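Local coordinates for Non-structural polyprotein (Sindbis virus, PDB 4GUA), which is a viral precursor spanning protease, macro and zinc-binding regions of nsP2 and nsP3, and probably serves polyprotein cleavage and viral RNA replication, at residues A[359-364]-A[405-410]; A[429-434]-A[446-451]; A[383-388]-A[400-405]; A[436-441]-A[475-480]. One frame throughout, in Å; residues are numbered along the deposited sequence.

Contact 1: A[359-364]-A[405-410]; sequences EAVVNA and KKVIHA
Lys406 NZ forms a salt bridge with Glu359 OE2 at 3.0 Å, and this oxygen accepts through its anti lone pair. The two side chains run alongside each other in the same direction. Glu359 is extended (chi1 178°, chi2 177°), and this carries its carboxylate to the ammonium group. Its other oxygen, OE1, accepts a hydrogen bond from Lys444 N, so both carboxylate oxygens are held.

Strands 360-364 and 405-410 run parallel. Val361 N binds Lys406 O at 3.0 Å and Val361 O receives Ile408 N. Asn363 N then binds Ile408 O at 2.9 Å, and Asn363 O receives Ala410 N. Each bonded residue of 360-364 thus straddles two residues of its partner.

One face carries Val361, Val407, Asn363 and His409, with Val361 CG1 3.9 Å from Val407 CG2. The other carries Ala360, Val362, Ala364, Lys406, Ile408 and Ala410. There Val362 CG1 meets Ala410 CB at 4.0 Å, and helix 420-440 packs on this side through Val434 and Leu437. The chemistry is that of a buried parallel strand pair inside the sheet: backbone polar atoms pair along the strands, apolar groups make up much of both faces, and the ion pair lies at the partly exposed end.

Contact 2: A[429-434]-A[446-451]; sequences NAYHAV and VAIPLL
The ring of Tyr431 takes Leu451 CD1 over one face. This methyl is 4.1 Å from the ring centroid and only 10° off the normal, a CH-pi contact. The two side chains lie antiparallel alongside each other, and Leu451 CG rests 3.9 Å from Tyr431 CZ. At the ring edge, in its plane, lies Ile448 CD1, which is 3.5 Å from Tyr431 CE1. Ile448 CG1 is anti to the backbone N (chi1 175°), and the extended chain brings CD1 to that edge.

The phenol oxygen ends beside the loop backbone. Leu451 N donates to Tyr431 OH at 2.9 Å, with an angle of 150° at the hydrogen. Ser466 OG of helix 463-474 is a second hydrogen-bond partner of this hydroxyl. Cys469, Leu470 and Ala473 of that helix also touch the tyrosine.

Ala430 CB meets Leu451 CD1 at 3.9 Å, and Val434 reaches toward Ile448. Helix 420-440, the crossover of a beta-alpha-beta unit between strands 405-410 and 445-448, is thereby packed on the macro domain sheet and the loop after it. Two partners grip the buried hydroxyl while Leu451 lies on one ring face and Ile448 at an edge, which probably fixes the loop there.

Contact 3: A[383-388]-A[400-405]; sequences WPTSFT and TVCLGK
Trp383 sets its indole against the chain of Lys405, which crosses it obliquely. Lys405 CG lies over one face, 3.9 Å above the plane and offset toward the rim.

Cys402 meets the same indole at its edge. Its SG lies in the ring plane, 3.8 Å from Trp383 CD1. It is 85° off the normal of the five-membered ring, a sulfur-aromatic contact made edge-on. Cys402 SG is anti to the backbone N (chi1 179°), which carries the sulfur out to the tryptophan and to Thr385. Thr385 OG1 is 3.1 Å from that sulfur.

Ser386 sits beside the strand, with its CB 3.4 Å from Thr400 OG1. Its own hydroxyl turns back: Ser386 OG donates to Trp383 O at 2.6 Å. Ser386 N donates to the same carbonyl, so two bonds grip it. Thr400 OG1 has its polar partners elsewhere, in Val407 O and His409 NE2.

Trp383 is the first residue past helix 375-382, and 384-387 forms a short 3-10 turn. Strand 397-402 is an edge strand of the macro domain sheet. It passes through a type II' beta turn, Cys402 to Lys405, into strand 405-410. The whole is a beta hairpin at the sheet margin, with the end of a helix and its 3-10 turn packed against it.

Contact 4: A[436-441]-A[475-480]; sequences DLVNEH and DRTDAD
Asn439 and Thr477 are the closest CA pair, 6.0 Å apart. Asn439 is in the last turn of helix 420-440, and His441 is the first residue to leave helical geometry. Residues 475-479 are the irregular link after helix 463-474, and Asp480 opens strand 480-484.

Asn439 spans the gap with its amide. Its ND2 donates to Arg476 O at 2.9 Å, in a nearly straight bond of 169°, although the position of that carbonyl oxygen is less certain. The other end of the amide, Asn439 OD1, lies against Thr477, 3.4 Å from its CB. The two side chains cross at about a right angle. With CG anti to the carbonyl carbon (chi1 -71°), the amide is swung across to the link.

Val438 supplies the apolar part. Its CG1 touches two residues of the link, 3.6 Å from Ala479 CB and 3.8 Å from Thr477 CB. Thr477 OG1 is hydrogen-bonded to Leu474 O at the end of helix 463-474.

His324 and Cys327 of helix 323-333 touch Asn439, and His324 also touches Asp478. Asp480 bonds through its backbone to Lys444 and Val446. The contact therefore joins the C-terminal end of helix 420-440 to the link that follows helix 463-474, just ahead of a sheet strand.

Overall arrangement
Contacts 1, 2 and 3 all reach the six-stranded mixed sheet of the macro domain. Contact 1 is a buried parallel strand pair held by backbone bonds, with an ion pair at one end. Contact 2 adds helix 420-440 and meets contact 1 through neighbouring strands 360-364 and 445-448. Its chemistry is aromatic and aliphatic, with one gripped hydroxyl. Contact 3 is nested in the loop closed by contact 1 and shares Lys405 with it. It lies at the sheet margin, is only partly buried, and relies on sulfur and indole. Contact 4 uses the same helix as contact 2, farther along, and is also buried, but mixes an amide-to-backbone bond with small apolar groups. Contacts 3 and 4 are about 20 Å apart between centres.

Contact 1: A[359-364]-A[405-410]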
# COMPACT_ATOMS: atom_id res chain seq x y z
N GLU A 359 18.01 20.82 1.88
CA GLU A 359 18.78 20.00 0.93
C GLU A 359 18.35 20.21 -0.52
O GLU A 359 19.19 20.27 -1.43
CB GLU A 359 18.66 18.51 1.27
CG GLU A 359 19.38 17.61 0.28
CD GLU A 359 19.33 16.13 0.66
OE1 GLU A 359 19.08 15.82 1.85
OE2 GLU A 359 19.53 15.29 -0.25
N ALA A 360 17.04 20.29 -0.74
CA ALA A 360 16.52 20.53 -2.08
C ALA A 360 15.57 21.72 -2.06
O ALA A 360 14.90 21.99 -1.06
CB ALA A 360 15.81 19.30 -2.59
N VAL A 361 15.52 22.44 -3.17
CA VAL A 361 14.61 23.55 -3.31
C VAL A 361 13.72 23.29 -4.52
O VAL A 361 14.19 22.82 -5.56
CB VAL A 361 15.38 24.88 -3.51
CG1 VAL A 361 16.25 24.82 -4.75
CG2 VAL A 361 14.42 26.05 -3.58
N VAL A 362 12.45 23.63 -4.38
CA VAL A 362 11.49 23.40 -5.45
C VAL A 362 11.20 24.72 -6.12
O VAL A 362 10.89 25.72 -5.47
CB VAL A 362 10.16 22.82 -4.92
CG1 VAL A 362 9.09 22.86 -6.00
CG2 VAL A 362 10.37 21.40 -4.40
N ASN A 363 11.38 24.75 -7.44
CA ASN A 363 11.00 25.89 -8.24
C ASN A 363 9.55 25.78 -8.69
O ASN A 363 9.08 24.68 -9.01
CB ASN A 363 11.92 25.99 -9.47
CG ASN A 363 11.58 27.16 -10.36
OD1 ASN A 363 11.16 28.22 -9.88
ND2 ASN A 363 11.74 26.98 -11.66
N ALA A 364 8.85 26.90 -8.74
CA ALA A 364 7.53 26.92 -9.35
C ALA A 364 7.79 27.26 -10.81
O ALA A 364 8.08 28.41 -11.17
CB ALA A 364 6.65 27.97 -8.70
N LYS A 405 23.51 21.50 -5.06
CA LYS A 405 22.10 21.65 -4.70
C LYS A 405 21.11 21.03 -5.67
O LYS A 405 21.23 21.19 -6.88
CB LYS A 405 21.73 23.11 -4.54
CG LYS A 405 20.33 23.27 -3.99
CD LYS A 405 20.13 24.62 -3.37
CE LYS A 405 20.60 24.67 -1.93
NZ LYS A 405 19.67 23.95 -1.02
N LYS A 406 20.10 20.35 -5.12
CA LYS A 406 19.05 19.75 -5.92
C LYS A 406 17.93 20.76 -6.16
O LYS A 406 17.27 21.20 -5.23
CB LYS A 406 18.48 18.52 -5.22
CG LYS A 406 19.46 17.38 -5.09
CD LYS A 406 18.83 16.15 -4.48
CE LYS A 406 19.88 15.11 -4.14
NZ LYS A 406 20.74 15.53 -3.00
N VAL A 407 17.74 21.12 -7.42
CA VAL A 407 16.64 21.98 -7.82
C VAL A 407 15.60 21.15 -8.55
O VAL A 407 15.86 20.60 -9.62
CB VAL A 407 17.12 23.12 -8.72
CG1 VAL A 407 15.96 24.03 -9.09
CG2 VAL A 407 18.23 23.90 -8.04
N ILE A 408 14.42 21.04 -7.94
CA ILE A 408 13.31 20.29 -8.52
C ILE A 408 12.33 21.26 -9.19
O ILE A 408 11.70 22.07 -8.52
CB ILE A 408 12.55 19.53 -7.43
CG1 ILE A 408 13.49 18.56 -6.72
CG2 ILE A 408 11.36 18.80 -8.03
CD1 ILE A 408 12.86 17.88 -5.53
N HIS A 409 12.20 21.18 -10.51
CA HIS A 409 11.29 22.06 -11.22
C HIS A 409 9.92 21.42 -11.27
O HIS A 409 9.73 20.39 -11.92
CB HIS A 409 11.81 22.31 -12.64
CG HIS A 409 13.19 22.89 -12.70
ND1 HIS A 409 13.43 24.21 -13.01
CD2 HIS A 409 14.40 22.33 -12.49
CE1 HIS A 409 14.73 24.44 -12.99
NE2 HIS A 409 15.34 23.31 -12.68
N ALA A 410 8.96 22.01 -10.56
CA ALA A 410 7.61 21.47 -10.52
C ALA A 410 6.65 22.41 -11.25
O ALA A 410 6.57 23.59 -10.92
CB ALA A 410 7.17 21.27 -9.08

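Contact 2: A[429-434]-A[446-451]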
# COMPACT_ATOMS: atom_id res chain seq x y z
N ASN A 429 -0.86 16.54 -8.75
CA ASN A 429 0.11 15.64 -9.36
C ASN A 429 1.52 16.21 -9.37
O ASN A 429 2.50 15.47 -9.24
CB ASN A 429 -0.31 15.30 -10.79
CG ASN A 429 -1.34 14.19 -10.85
OD1 ASN A 429 -1.65 13.55 -9.85
ND2 ASN A 429 -1.87 13.95 -12.04
N ALA A 430 1.62 17.52 -9.53
CA ALA A 430 2.91 18.20 -9.48
C ALA A 430 3.50 17.99 -8.11
O ALA A 430 4.67 17.60 -7.97
CB ALA A 430 2.75 19.68 -9.77
N TYR A 431 2.68 18.24 -7.08
CA TYR A 431 3.11 18.01 -5.70
C TYR A 431 3.49 16.55 -5.43
O TYR A 431 4.45 16.27 -4.71
CB TYR A 431 2.03 18.45 -4.71
CG TYR A 431 1.99 19.94 -4.43
CD1 TYR A 431 3.06 20.59 -3.82
CD2 TYR A 431 0.86 20.70 -4.75
CE1 TYR A 431 3.01 21.95 -3.54
CE2 TYR A 431 0.81 22.05 -4.48
CZ TYR A 431 1.88 22.68 -3.88
OH TYR A 431 1.83 24.03 -3.61
N HIS A 432 2.73 15.61 -5.98
CA HIS A 432 3.02 14.19 -5.78
C HIS A 432 4.35 13.82 -6.42
O HIS A 432 5.06 12.95 -5.92
CB HIS A 432 1.91 13.31 -6.37
CG HIS A 432 0.75 13.11 -5.45
ND1 HIS A 432 0.90 12.74 -4.13
CD2 HIS A 432 -0.58 13.25 -5.65
CE1 HIS A 432 -0.29 12.65 -3.56
NE2 HIS A 432 -1.21 12.95 -4.46
N ALA A 433 4.67 14.48 -7.53
CA ALA A 433 5.92 14.24 -8.24
C ALA A 433 7.09 14.76 -7.42
O ALA A 433 8.14 14.11 -7.34
CB ALA A 433 5.88 14.90 -9.60
N VAL A 434 6.92 15.93 -6.81
CA VAL A 434 7.91 16.45 -5.89
C VAL A 434 8.15 15.41 -4.80
O VAL A 434 9.29 15.09 -4.46
CB VAL A 434 7.47 17.79 -5.24
CG1 VAL A 434 8.43 18.21 -4.14
CG2 VAL A 434 7.33 18.89 -6.29
N VAL A 446 13.25 19.96 2.31
CA VAL A 446 12.91 20.56 1.04
C VAL A 446 12.27 21.93 1.22
O VAL A 446 11.39 22.09 2.06
CB VAL A 446 12.00 19.62 0.22
CG1 VAL A 446 10.81 19.19 1.04
CG2 VAL A 446 11.55 20.30 -1.07
N ALA A 447 12.75 22.91 0.47
CA ALA A 447 12.12 24.22 0.43
C ALA A 447 11.19 24.24 -0.75
O ALA A 447 11.60 23.90 -1.86
CB ALA A 447 13.16 25.31 0.29
N ILE A 448 9.95 24.65 -0.52
CA ILE A 448 8.95 24.62 -1.58
C ILE A 448 8.00 25.81 -1.48
O ILE A 448 7.62 26.23 -0.39
CB ILE A 448 8.17 23.29 -1.49
CG1 ILE A 448 7.04 23.25 -2.50
CG2 ILE A 448 7.64 23.09 -0.08
CD1 ILE A 448 6.39 21.89 -2.57
N PRO A 449 7.61 26.37 -2.64
CA PRO A 449 6.62 27.45 -2.69
C PRO A 449 5.23 26.88 -2.90
O PRO A 449 5.11 25.67 -3.09
CB PRO A 449 7.06 28.24 -3.92
CG PRO A 449 7.54 27.18 -4.84
CD PRO A 449 8.20 26.13 -3.97
N LEU A 450 4.20 27.71 -2.91
CA LEU A 450 2.87 27.21 -3.19
C LEU A 450 2.62 27.32 -4.68
O LEU A 450 2.47 28.41 -5.22
CB LEU A 450 1.80 27.99 -2.42
CG LEU A 450 1.85 27.90 -0.89
CD1 LEU A 450 0.64 28.60 -0.28
CD2 LEU A 450 1.91 26.46 -0.43
N LEU A 451 2.56 26.17 -5.35
CA LEU A 451 2.42 26.15 -6.79
C LEU A 451 1.10 26.75 -7.23
O LEU A 451 0.07 26.59 -6.55
CB LEU A 451 2.55 24.71 -7.30
CG LEU A 451 3.89 24.03 -6.99
CD1 LEU A 451 3.92 22.60 -7.51
CD2 LEU A 451 5.05 24.82 -7.58

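Contact 3: A[383-388]-A[400-405]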
# COMPACT_ATOMS: atom_id res chain seq x y z
N TRP A 383 20.98 29.70 -9.35
CA TRP A 383 21.34 28.39 -9.90
C TRP A 383 21.03 28.29 -11.39
O TRP A 383 20.25 27.43 -11.81
CB TRP A 383 20.61 27.28 -9.16
CG TRP A 383 20.90 27.19 -7.69
CD1 TRP A 383 22.04 26.73 -7.11
CD2 TRP A 383 20.01 27.55 -6.63
NE1 TRP A 383 21.93 26.79 -5.74
CE2 TRP A 383 20.70 27.29 -5.41
CE3 TRP A 383 18.72 28.07 -6.57
CZ2 TRP A 383 20.12 27.54 -4.17
CZ3 TRP A 383 18.15 28.32 -5.33
CH2 TRP A 383 18.85 28.05 -4.15
N PRO A 384 21.65 29.16 -12.20
CA PRO A 384 21.36 29.22 -13.63
C PRO A 384 21.46 27.88 -14.34
O PRO A 384 20.59 27.54 -15.14
CB PRO A 384 22.43 30.18 -14.17
CG PRO A 384 22.80 31.02 -13.01
CD PRO A 384 22.67 30.15 -11.80
N THR A 385 22.51 27.11 -14.04
CA THR A 385 22.78 25.89 -14.81
C THR A 385 21.75 24.80 -14.56
O THR A 385 21.73 23.79 -15.26
CB THR A 385 24.22 25.35 -14.55
OG1 THR A 385 24.41 25.12 -13.15
CG2 THR A 385 25.26 26.33 -15.03
N SER A 386 20.89 24.99 -13.56
CA SER A 386 19.81 24.04 -13.32
C SER A 386 18.76 24.19 -14.42
O SER A 386 17.94 23.30 -14.63
CB SER A 386 19.19 24.25 -11.94
OG SER A 386 18.54 25.50 -11.85
N PHE A 387 18.81 25.31 -15.13
CA PHE A 387 17.90 25.60 -16.24
C PHE A 387 18.45 25.14 -17.59
O PHE A 387 17.91 25.49 -18.64
CB PHE A 387 17.55 27.08 -16.28
CG PHE A 387 16.64 27.52 -15.17
CD1 PHE A 387 17.12 27.70 -13.89
CD2 PHE A 387 15.30 27.74 -15.42
CE1 PHE A 387 16.28 28.09 -12.87
CE2 PHE A 387 14.45 28.13 -14.40
CZ PHE A 387 14.94 28.31 -13.13
N THR A 388 19.56 24.40 -17.56
CA THR A 388 20.13 23.83 -18.78
C THR A 388 19.10 22.96 -19.49
O THR A 388 18.71 23.27 -20.62
CB THR A 388 21.39 23.01 -18.48
OG1 THR A 388 22.37 23.85 -17.86
CG2 THR A 388 21.98 22.42 -19.76
N THR A 400 16.94 18.32 -11.23
CA THR A 400 18.18 18.81 -11.81
C THR A 400 19.08 19.20 -10.66
O THR A 400 18.62 19.38 -9.55
CB THR A 400 17.97 20.03 -12.74
OG1 THR A 400 17.65 21.19 -11.96
CG2 THR A 400 16.84 19.76 -13.74
N VAL A 401 20.37 19.31 -10.94
CA VAL A 401 21.34 19.63 -9.89
C VAL A 401 22.27 20.73 -10.36
O VAL A 401 22.81 20.66 -11.46
CB VAL A 401 22.17 18.40 -9.51
CG1 VAL A 401 23.22 18.77 -8.46
CG2 VAL A 401 21.25 17.27 -9.02
N CYS A 402 22.44 21.75 -9.53
CA CYS A 402 23.43 22.79 -9.78
C CYS A 402 24.48 22.73 -8.69
O CYS A 402 24.21 23.07 -7.53
CB CYS A 402 22.77 24.18 -9.83
SG CYS A 402 23.96 25.52 -10.12
N LEU A 403 25.68 22.28 -9.05
CA LEU A 403 26.76 22.09 -8.08
C LEU A 403 26.25 21.27 -6.89
O LEU A 403 25.87 20.10 -7.06
CB LEU A 403 27.34 23.43 -7.65
CG LEU A 403 28.06 24.14 -8.80
CD1 LEU A 403 28.34 25.61 -8.47
CD2 LEU A 403 29.37 23.43 -9.16
N GLY A 404 26.25 21.84 -5.69
CA GLY A 404 25.86 21.09 -4.51
C GLY A 404 24.39 21.14 -4.13
O GLY A 404 24.05 20.85 -2.99
N LYS A 405 23.51 21.50 -5.06
CA LYS A 405 22.10 21.65 -4.70
C LYS A 405 21.11 21.03 -5.67
O LYS A 405 21.23 21.19 -6.88
CB LYS A 405 21.73 23.11 -4.54
CG LYS A 405 20.33 23.27 -3.99
CD LYS A 405 20.13 24.62 -3.37
CE LYS A 405 20.60 24.67 -1.93
NZ LYS A 405 19.67 23.95 -1.02

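Contact 4: A[436-441]-A[475-480]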
# COMPACT_ATOMS: atom_id res chain seq x y z
N ASP A 436 7.61 12.22 -4.97
CA ASP A 436 8.19 11.01 -5.53
C ASP A 436 9.70 11.15 -5.52
O ASP A 436 10.41 10.25 -5.09
CB ASP A 436 7.69 10.77 -6.97
CG ASP A 436 6.28 10.19 -7.02
OD1 ASP A 436 5.84 9.56 -6.03
OD2 ASP A 436 5.61 10.38 -8.06
N LEU A 437 10.18 12.31 -5.98
CA LEU A 437 11.61 12.59 -6.04
C LEU A 437 12.26 12.64 -4.66
O LEU A 437 13.36 12.13 -4.46
CB LEU A 437 11.85 13.90 -6.79
CG LEU A 437 11.64 13.78 -8.30
CD1 LEU A 437 11.62 15.14 -8.98
CD2 LEU A 437 12.73 12.89 -8.90
N VAL A 438 11.57 13.28 -3.72
CA VAL A 438 12.07 13.41 -2.35
C VAL A 438 12.32 12.02 -1.77
O VAL A 438 13.36 11.76 -1.18
CB VAL A 438 11.07 14.16 -1.46
CG1 VAL A 438 11.37 13.92 0.02
CG2 VAL A 438 11.11 15.64 -1.77
N ASN A 439 11.36 11.13 -1.99
CA ASN A 439 11.49 9.77 -1.48
C ASN A 439 12.55 8.98 -2.22
O ASN A 439 13.35 8.28 -1.61
CB ASN A 439 10.15 9.05 -1.56
CG ASN A 439 9.17 9.58 -0.56
OD1 ASN A 439 9.56 10.10 0.48
ND2 ASN A 439 7.88 9.44 -0.85
N GLU A 440 12.60 9.11 -3.54
CA GLU A 440 13.50 8.31 -4.36
C GLU A 440 14.95 8.68 -4.07
O GLU A 440 15.84 7.82 -4.11
CB GLU A 440 13.17 8.49 -5.84
CG GLU A 440 11.89 7.79 -6.30
CD GLU A 440 11.41 8.26 -7.68
OE1 GLU A 440 12.12 9.08 -8.31
OE2 GLU A 440 10.33 7.81 -8.12
N HIS A 441 15.21 9.96 -3.81
CA HIS A 441 16.56 10.43 -3.51
C HIS A 441 16.86 10.61 -2.03
O HIS A 441 17.91 11.14 -1.68
CB HIS A 441 16.85 11.70 -4.30
CG HIS A 441 16.92 11.46 -5.77
ND1 HIS A 441 15.83 11.62 -6.60
CD2 HIS A 441 17.93 11.03 -6.56
CE1 HIS A 441 16.17 11.32 -7.84
NE2 HIS A 441 17.44 10.96 -7.85
N ASP A 475 2.98 14.68 3.13
CA ASP A 475 2.81 13.85 4.31
C ASP A 475 3.34 12.46 3.98
O ASP A 475 3.71 11.67 4.86
CB ASP A 475 1.33 13.75 4.70
CG ASP A 475 0.80 15.03 5.32
OD1 ASP A 475 1.61 15.95 5.59
OD2 ASP A 475 -0.43 15.11 5.54
N ARG A 476 3.41 12.19 2.69
CA ARG A 476 3.81 10.90 2.14
C ARG A 476 5.33 10.84 1.92
O ARG A 476 5.81 10.04 1.13
CB ARG A 476 3.05 10.61 0.85
CG ARG A 476 1.69 9.94 1.05
CD ARG A 476 1.52 9.35 2.43
NE ARG A 476 0.13 9.11 2.78
CZ ARG A 476 -0.27 8.57 3.93
NH1 ARG A 476 0.63 8.20 4.83
NH2 ARG A 476 -1.55 8.39 4.18
N THR A 477 6.06 11.78 2.53
CA THR A 477 7.52 11.68 2.59
C THR A 477 8.03 11.67 4.04
O THR A 477 7.26 11.83 4.98
CB THR A 477 8.18 12.87 1.87
OG1 THR A 477 7.98 14.07 2.63
CG2 THR A 477 7.62 13.05 0.47
N ASP A 478 9.33 11.47 4.20
CA ASP A 478 10.00 11.58 5.50
C ASP A 478 10.70 12.93 5.69
O ASP A 478 11.39 13.14 6.67
CB ASP A 478 11.00 10.45 5.68
CG ASP A 478 10.32 9.11 5.89
OD1 ASP A 478 9.22 9.09 6.47
OD2 ASP A 478 10.89 8.08 5.46
N ALA A 479 10.53 13.83 4.72
CA ALA A 479 11.29 15.07 4.69
C ALA A 479 10.71 16.15 5.60
O ALA A 479 9.49 16.24 5.77
CB ALA A 479 11.36 15.59 3.26
N ASP A 480 11.58 16.96 6.19
CA ASP A 480 11.18 18.20 6.85
C ASP A 480 10.89 19.21 5.76
O ASP A 480 11.71 19.42 4.87
CB ASP A 480 12.29 18.72 7.76
CG ASP A 480 12.39 17.95 9.07
OD1 ASP A 480 11.34 17.52 9.60
OD2 ASP A 480 13.52 17.77 9.57